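Local coordinates for uncharacterized protein ygiD (Escherichia coli, PDB 2PW6), which opens the aromatic ring of L-DOPA between carbons 4 and 5 in vitro, a metal-dependent extradiol cleavage, though its physiological substrate is unknown, at residues Pro90-Pro95 and Asp135-Gln140; Glu249-Pro254 and Leu266-Gly271. One frame throughout, in Å; residues are numbered along the deposited sequence.

Contact 1: Pro90-Pro95 and Asp135-Gln140; sequences PAPGSP and DIPMVQ
P92 and P137 lie against each other through their rings. CG of P92 meets P137 near its backbone, with CA of P137 at 3.9 Å. The two CG atoms stay farther apart, at 4.5 Å. CD of P92 rests near the carbonyl oxygen of I136. A91 directs its methyl group at the 135-140 segment. There CB of A91 touches SE of M138, a selenomethionine, at 4.1 Å. The M138 chain leaves with CG anti to the backbone N (chi1 -162°) and then bends at chi3. Beyond the SE contact, the side chain also packs on I51 and V53 of strand 50-60. One residue after G93, S94 turns its CB to CB of P137, 4.0 Å away. V139 brings CG2 to the carbonyl oxygen of S94 at 3.3 Å. V139 also packs on L97, A98 and L101 of helix 95-105.

The backbones form a single bridge, G93 with M138. Both of its hydrogen bonds are weak. M138 N gives to P92 O at 2.9 Å, but the angle at the hydrogen is only 121°. S94 N gives to M138 O at 3.3 Å. The same two oxygens also take CA-H...O contacts, from P137 to P92 O and from G93 to M138 O. S94 OG bonds to the backbone N of L97. The CB of D135 points away, and its OD2 forms a salt bridge with R47. The contact thus joins an irregular loop to the start of strand 138-144 in the mixed sheet, and it closes with S94 as the N-cap of helix 95-105.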
ATOM      1  N   PRO A  90       4.134  -5.930 -14.287  1.00 46.63           N
ATOM      2  CA  PRO A  90       5.338  -6.648 -14.756  1.00 47.17           C
ATOM      3  C   PRO A  90       5.968  -6.000 -15.992  1.00 47.91           C
ATOM      4  O   PRO A  90       6.158  -6.661 -17.017  1.00 48.74           O
ATOM      5  CB  PRO A  90       4.805  -8.038 -15.087  1.00 46.96           C
ATOM      6  CG  PRO A  90       3.350  -7.803 -15.498  1.00 46.99           C
ATOM      7  CD  PRO A  90       2.896  -6.481 -14.880  1.00 46.33           C
ATOM      8  N   ALA A  91       6.285  -4.714 -15.887  1.00 47.76           N
ATOM      9  CA  ALA A  91       6.929  -3.997 -16.952  1.00 47.84           C
ATOM     10  C   ALA A  91       8.368  -4.490 -17.021  1.00 47.98           C
ATOM     11  O   ALA A  91       8.967  -4.796 -15.975  1.00 48.34           O
ATOM     12  CB  ALA A  91       6.884  -2.494 -16.689  1.00 47.57           C
ATOM     13  N   PRO A  92       8.933  -4.567 -18.249  1.00 47.33           N
ATOM     14  CA  PRO A  92      10.334  -4.948 -18.348  1.00 46.56           C
ATOM     15  C   PRO A  92      11.217  -3.792 -17.908  1.00 46.04           C
ATOM     16  O   PRO A  92      10.891  -2.633 -18.173  1.00 45.69           O
ATOM     17  CB  PRO A  92      10.526  -5.198 -19.850  1.00 46.77           C
ATOM     18  CG  PRO A  92       9.507  -4.314 -20.520  1.00 46.48           C
ATOM     19  CD  PRO A  92       8.327  -4.311 -19.570  1.00 47.15           C
ATOM     20  N   GLY A  93      12.325  -4.115 -17.252  1.00 45.01           N
ATOM     21  CA  GLY A  93      13.272  -3.125 -16.837  1.00 44.42           C
ATOM     22  C   GLY A  93      14.158  -2.683 -17.973  1.00 44.67           C
ATOM     23  O   GLY A  93      14.200  -3.311 -19.036  1.00 45.32           O
ATOM     24  N   SER A  94      14.872  -1.593 -17.738  1.00 44.19           N
ATOM     25  CA  SER A  94      15.848  -1.082 -18.667  1.00 43.85           C
ATOM     26  C   SER A  94      17.131  -0.795 -17.905  1.00 43.36           C
ATOM     27  O   SER A  94      17.315   0.312 -17.378  1.00 42.60           O
ATOM     28  CB  SER A  94      15.333   0.185 -19.321  1.00 44.33           C
ATOM     29  OG  SER A  94      16.302   0.718 -20.199  1.00 46.02           O
ATOM     30  N   PRO A  95      18.033  -1.797 -17.841  1.00 43.11           N
ATOM     31  CA  PRO A  95      19.333  -1.555 -17.179  1.00 42.69           C
ATOM     32  C   PRO A  95      20.132  -0.422 -17.819  1.00 42.19           C
ATOM     33  O   PRO A  95      20.823   0.310 -17.082  1.00 42.60           O
ATOM     34  CB  PRO A  95      20.050  -2.912 -17.281  1.00 43.26           C
ATOM     35  CG  PRO A  95      18.890  -3.935 -17.455  1.00 43.33           C
ATOM     36  CD  PRO A  95      17.897  -3.186 -18.324  1.00 42.38           C
ATOM     37  N   ASP A 135       4.334  -3.078 -21.425  1.00 52.73           N
ATOM     38  CA  ASP A 135       5.307  -3.392 -22.497  1.00 53.70           C
ATOM     39  C   ASP A 135       6.308  -2.273 -22.775  1.00 53.08           C
ATOM     40  O   ASP A 135       7.064  -2.329 -23.763  1.00 53.82           O
ATOM     41  CB  ASP A 135       4.584  -3.761 -23.808  1.00 53.99           C
ATOM     42  CG  ASP A 135       3.668  -2.633 -24.333  1.00 56.56           C
ATOM     43  OD1 ASP A 135       3.321  -1.692 -23.576  1.00 57.24           O
ATOM     44  OD2 ASP A 135       3.261  -2.709 -25.515  1.00 61.26           O
ATOM     45  N   ILE A 136       6.293  -1.247 -21.925  1.00 51.82           N
ATOM     46  CA  ILE A 136       7.258  -0.150 -22.003  1.00 50.62           C
ATOM     47  C   ILE A 136       8.370  -0.365 -20.961  1.00 50.13           C
ATOM     48  O   ILE A 136       8.078  -0.544 -19.778  1.00 49.61           O
ATOM     49  CB  ILE A 136       6.559   1.229 -21.863  1.00 50.45           C
ATOM     50  CG1 ILE A 136       5.383   1.289 -22.871  1.00 51.00           C
ATOM     51  CG2 ILE A 136       7.575   2.366 -21.979  1.00 49.15           C
ATOM     52  CD1 ILE A 136       4.981   2.625 -23.341  1.00 50.88           C
ATOM     53  N   PRO A 137       9.644  -0.389 -21.411  1.00 49.59           N
ATOM     54  CA  PRO A 137      10.753  -0.607 -20.478  1.00 48.75           C
ATOM     55  C   PRO A 137      10.809   0.523 -19.463  1.00 48.22           C
ATOM     56  O   PRO A 137      10.414   1.648 -19.768  1.00 47.36           O
ATOM     57  CB  PRO A 137      11.988  -0.597 -21.382  1.00 48.56           C
ATOM     58  CG  PRO A 137      11.442  -0.933 -22.763  1.00 49.50           C
ATOM     59  CD  PRO A 137      10.129  -0.224 -22.797  1.00 49.70           C
HETATM   60  N   MSE A 138      11.303   0.222 -18.269  1.00 47.65           N
HETATM   61  CA  MSE A 138      11.059   1.085 -17.132  1.00 49.09           C
HETATM   62  C   MSE A 138      12.130   1.011 -16.061  1.00 44.98           C
HETATM   63  O   MSE A 138      12.727  -0.024 -15.837  1.00 44.23           O
HETATM   64  CB  MSE A 138       9.691   0.734 -16.545  1.00 48.19           C
HETATM   65  CG  MSE A 138       9.084   1.772 -15.654  1.00 51.78           C
HETATM   66 SE   MSE A 138       7.214   1.266 -15.213  1.00 59.78          SE
HETATM   67  CE  MSE A 138       6.289   2.200 -16.633  1.00 50.21           C
ATOM     68  N   VAL A 139      12.338   2.160 -15.429  1.00 42.84           N
ATOM     69  CA  VAL A 139      13.178   2.368 -14.262  1.00 40.18           C
ATOM     70  C   VAL A 139      12.351   3.093 -13.157  1.00 39.52           C
ATOM     71  O   VAL A 139      11.572   3.996 -13.441  1.00 37.61           O
ATOM     72  CB  VAL A 139      14.432   3.162 -14.721  1.00 40.59           C
ATOM     73  CG1 VAL A 139      15.049   3.913 -13.625  1.00 41.49           C
ATOM     74  CG2 VAL A 139      15.498   2.175 -15.365  1.00 38.57           C
ATOM     75  N   GLN A 140      12.492   2.667 -11.908  1.00 38.60           N
ATOM     76  CA  GLN A 140      11.970   3.439 -10.760  1.00 37.64           C
ATOM     77  C   GLN A 140      13.052   4.329 -10.112  1.00 36.52           C
ATOM     78  O   GLN A 140      14.184   3.894  -9.899  1.00 36.33           O
ATOM     79  CB  GLN A 140      11.371   2.500  -9.729  1.00 38.18           C
ATOM     80  CG  GLN A 140      10.263   1.602 -10.289  1.00 36.97           C
ATOM     81  CD  GLN A 140      10.066   0.389  -9.452  1.00 38.34           C
ATOM     82  OE1 GLN A 140      11.010  -0.380  -9.230  1.00 45.11           O
ATOM     83  NE2 GLN A 140       8.857   0.200  -8.950  1.00 38.08           N
TER

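Contact 2: Glu249-Pro254 and Leu266-Gly271; sequences EPITIP and LSVQIG
T252 and Q269 form an antiparallel hydrogen-bonded pair. T252 N gives to Q269 O at 2.8 Å, almost straight (174°) and in the carbonyl plane. The return bond, Q269 N to T252 O, is also 2.8 Å and nearly straight, but the donor sits above the carbonyl plane. G271 N adds a third bond, to P250 O at 2.9 Å. I251 and I270 are the neighbouring non-hydrogen-bonded pair. This is the edge of the mixed sheet of the LigB-type dioxygenase domain: 251-252 is one of its two outermost strands, and 268-270 lies between it and strand 17-21.

I251 and I270 extend side by side, with CG1 of I251 3.7 Å from CD1 of I270. CG2 of I251, anti to its own N, reaches CG1 of V268 at 3.8 Å. W245 touches both isoleucines. On the other face, CB of T252 meets CB of Q269, and L41 of helix 33-44 covers Q269 and P254. A chi1 of 67° puts E249 CG between its own N and carbonyl carbon, 3.7 Å from CA of G271. OE1 salt-bridges R163; OE2 accepts from D246 N. Farther along, CG2 of I253 touches CD1 of L266 at 3.7 Å. CG of P254 rests on CB of S267, whose OG bonds to G21 N, next to the zinc ligand H22.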
ATOM      1  N   GLU A 249       7.934  25.472 -23.974  1.00 60.98           N
ATOM      2  CA  GLU A 249       6.943  24.504 -24.397  1.00 60.38           C
ATOM      3  C   GLU A 249       5.644  24.719 -23.601  1.00 60.40           C
ATOM      4  O   GLU A 249       5.662  25.368 -22.550  1.00 60.58           O
ATOM      5  CB  GLU A 249       7.514  23.085 -24.218  1.00 60.64           C
ATOM      6  CG  GLU A 249       7.755  22.659 -22.747  1.00 59.38           C
ATOM      7  CD  GLU A 249       8.964  21.744 -22.551  1.00 57.70           C
ATOM      8  OE1 GLU A 249       9.113  20.746 -23.289  1.00 55.21           O
ATOM      9  OE2 GLU A 249       9.765  22.032 -21.633  1.00 58.76           O
ATOM     10  N   PRO A 250       4.504  24.226 -24.112  1.00 60.29           N
ATOM     11  CA  PRO A 250       3.289  24.383 -23.295  1.00 60.47           C
ATOM     12  C   PRO A 250       3.308  23.567 -22.001  1.00 60.47           C
ATOM     13  O   PRO A 250       3.986  22.535 -21.917  1.00 60.93           O
ATOM     14  CB  PRO A 250       2.166  23.890 -24.216  1.00 60.28           C
ATOM     15  CG  PRO A 250       2.857  23.037 -25.260  1.00 60.68           C
ATOM     16  CD  PRO A 250       4.240  23.587 -25.415  1.00 60.21           C
ATOM     17  N   ILE A 251       2.591  24.066 -20.998  1.00 60.38           N
ATOM     18  CA  ILE A 251       2.229  23.303 -19.804  1.00 60.05           C
ATOM     19  C   ILE A 251       0.711  23.135 -19.845  1.00 59.87           C
ATOM     20  O   ILE A 251      -0.027  24.108 -19.947  1.00 59.22           O
ATOM     21  CB  ILE A 251       2.647  24.014 -18.485  1.00 60.02           C
ATOM     22  CG1 ILE A 251       4.170  24.103 -18.367  1.00 60.20           C
ATOM     23  CG2 ILE A 251       2.056  23.299 -17.262  1.00 59.62           C
ATOM     24  CD1 ILE A 251       4.659  24.732 -17.062  1.00 60.09           C
ATOM     25  N   THR A 252       0.282  21.882 -19.763  1.00 60.09           N
ATOM     26  CA  THR A 252      -1.100  21.440 -19.909  1.00 60.31           C
ATOM     27  C   THR A 252      -1.584  20.878 -18.569  1.00 59.99           C
ATOM     28  O   THR A 252      -0.772  20.468 -17.727  1.00 59.27           O
ATOM     29  CB  THR A 252      -1.151  20.285 -20.942  1.00 60.38           C
ATOM     30  OG1 THR A 252      -0.556  20.715 -22.170  1.00 62.48           O
ATOM     31  CG2 THR A 252      -2.571  19.803 -21.212  1.00 61.50           C
ATOM     32  N   ILE A 253      -2.911  20.871 -18.390  1.00 59.71           N
ATOM     33  CA  ILE A 253      -3.574  20.183 -17.285  1.00 59.11           C
ATOM     34  C   ILE A 253      -4.583  19.202 -17.877  1.00 59.32           C
ATOM     35  O   ILE A 253      -5.741  19.549 -18.052  1.00 59.27           O
ATOM     36  CB  ILE A 253      -4.240  21.169 -16.275  1.00 58.97           C
ATOM     37  CG1 ILE A 253      -3.169  21.963 -15.515  1.00 59.20           C
ATOM     38  CG2 ILE A 253      -5.145  20.429 -15.282  1.00 57.10           C
ATOM     39  CD1 ILE A 253      -3.660  23.288 -14.951  1.00 59.32           C
ATOM     40  N   PRO A 254      -4.132  17.962 -18.175  1.00 59.71           N
ATOM     41  CA  PRO A 254      -4.929  16.894 -18.792  1.00 59.79           C
ATOM     42  C   PRO A 254      -6.154  16.466 -17.984  1.00 60.15           C
ATOM     43  O   PRO A 254      -7.083  15.885 -18.555  1.00 59.93           O
ATOM     44  CB  PRO A 254      -3.944  15.723 -18.862  1.00 59.58           C
ATOM     45  CG  PRO A 254      -2.922  16.023 -17.874  1.00 59.03           C
ATOM     46  CD  PRO A 254      -2.759  17.498 -17.916  1.00 59.45           C
ATOM     47  N   LEU A 266      -5.178  17.047  -9.437  1.00 46.71           N
ATOM     48  CA  LEU A 266      -4.469  17.865 -10.383  1.00 46.65           C
ATOM     49  C   LEU A 266      -3.292  17.148 -11.073  1.00 48.14           C
ATOM     50  O   LEU A 266      -2.251  16.883 -10.441  1.00 47.98           O
ATOM     51  CB  LEU A 266      -3.956  19.120  -9.691  1.00 45.73           C
ATOM     52  CG  LEU A 266      -3.211  20.099 -10.592  1.00 43.21           C
ATOM     53  CD1 LEU A 266      -4.119  20.635 -11.710  1.00 43.14           C
ATOM     54  CD2 LEU A 266      -2.725  21.214  -9.770  1.00 39.37           C
ATOM     55  N   SER A 267      -3.484  16.866 -12.366  1.00 48.85           N
ATOM     56  CA  SER A 267      -2.449  16.369 -13.264  1.00 49.17           C
ATOM     57  C   SER A 267      -1.824  17.458 -14.152  1.00 50.38           C
ATOM     58  O   SER A 267      -2.488  18.433 -14.527  1.00 50.63           O
ATOM     59  CB  SER A 267      -3.021  15.246 -14.087  1.00 48.82           C
ATOM     60  OG  SER A 267      -3.529  14.258 -13.198  1.00 48.53           O
ATOM     61  N   VAL A 268      -0.535  17.303 -14.468  1.00 51.15           N
ATOM     62  CA  VAL A 268       0.220  18.325 -15.192  1.00 51.57           C
ATOM     63  C   VAL A 268       1.037  17.689 -16.328  1.00 52.54           C
ATOM     64  O   VAL A 268       1.739  16.699 -16.121  1.00 52.97           O
ATOM     65  CB  VAL A 268       1.125  19.154 -14.233  1.00 51.69           C
ATOM     66  CG1 VAL A 268       1.989  20.191 -15.000  1.00 50.36           C
ATOM     67  CG2 VAL A 268       0.281  19.824 -13.137  1.00 49.61           C
ATOM     68  N   GLN A 269       0.909  18.239 -17.534  1.00 52.97           N
ATOM     69  CA  GLN A 269       1.704  17.777 -18.678  1.00 52.94           C
ATOM     70  C   GLN A 269       2.709  18.859 -19.065  1.00 53.40           C
ATOM     71  O   GLN A 269       2.356  20.023 -19.226  1.00 53.68           O
ATOM     72  CB  GLN A 269       0.826  17.364 -19.872  1.00 52.68           C
ATOM     73  CG  GLN A 269       1.648  16.760 -21.029  1.00 51.95           C
ATOM     74  CD  GLN A 269       0.821  16.300 -22.235  1.00 52.08           C
ATOM     75  OE1 GLN A 269      -0.208  15.615 -22.098  1.00 49.16           O
ATOM     76  NE2 GLN A 269       1.298  16.651 -23.432  1.00 49.58           N
ATOM     77  N   ILE A 270       3.979  18.485 -19.132  1.00 53.88           N
ATOM     78  CA  ILE A 270       5.022  19.402 -19.573  1.00 54.13           C
ATOM     79  C   ILE A 270       5.367  19.008 -21.002  1.00 54.65           C
ATOM     80  O   ILE A 270       5.752  17.868 -21.261  1.00 54.77           O
ATOM     81  CB  ILE A 270       6.279  19.327 -18.668  1.00 53.73           C
ATOM     82  CG1 ILE A 270       5.958  19.828 -17.243  1.00 53.97           C
ATOM     83  CG2 ILE A 270       7.472  20.023 -19.326  1.00 54.02           C
ATOM     84  CD1 ILE A 270       6.192  21.288 -16.968  1.00 52.73           C
ATOM     85  N   GLY A 271       5.205  19.953 -21.922  1.00 55.56           N
ATOM     86  CA  GLY A 271       5.493  19.730 -23.340  1.00 56.23           C
ATOM     87  C   GLY A 271       4.563  18.732 -23.997  1.00 56.38           C
ATOM     88  O   GLY A 271       4.988  18.003 -24.905  1.00 57.31           O
TER

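From the N terminus, the chain passes strand 63-66 and reaches 90-95, which runs into helix 95-105. Contact 1 then closes a loop about half helical when 135-140 returns at the start of strand 138-144. Contact 2 opens later, at 249-254, and closes a much shorter loop at the C terminus. That loop holds the small hairpin of strands 258-259 and 263-264. The two loops follow in series; they neither nest nor cross. The centres of contact 1 and contact 2 are about 24 Å apart, and the nearest atoms of contact 1 and contact 2 about 14 Å. Both reach the same mixed sheet. Contact 1 ties a loop to strand 138-144, while contact 2 pairs edge strand 251-252 with the final strand, 268-270.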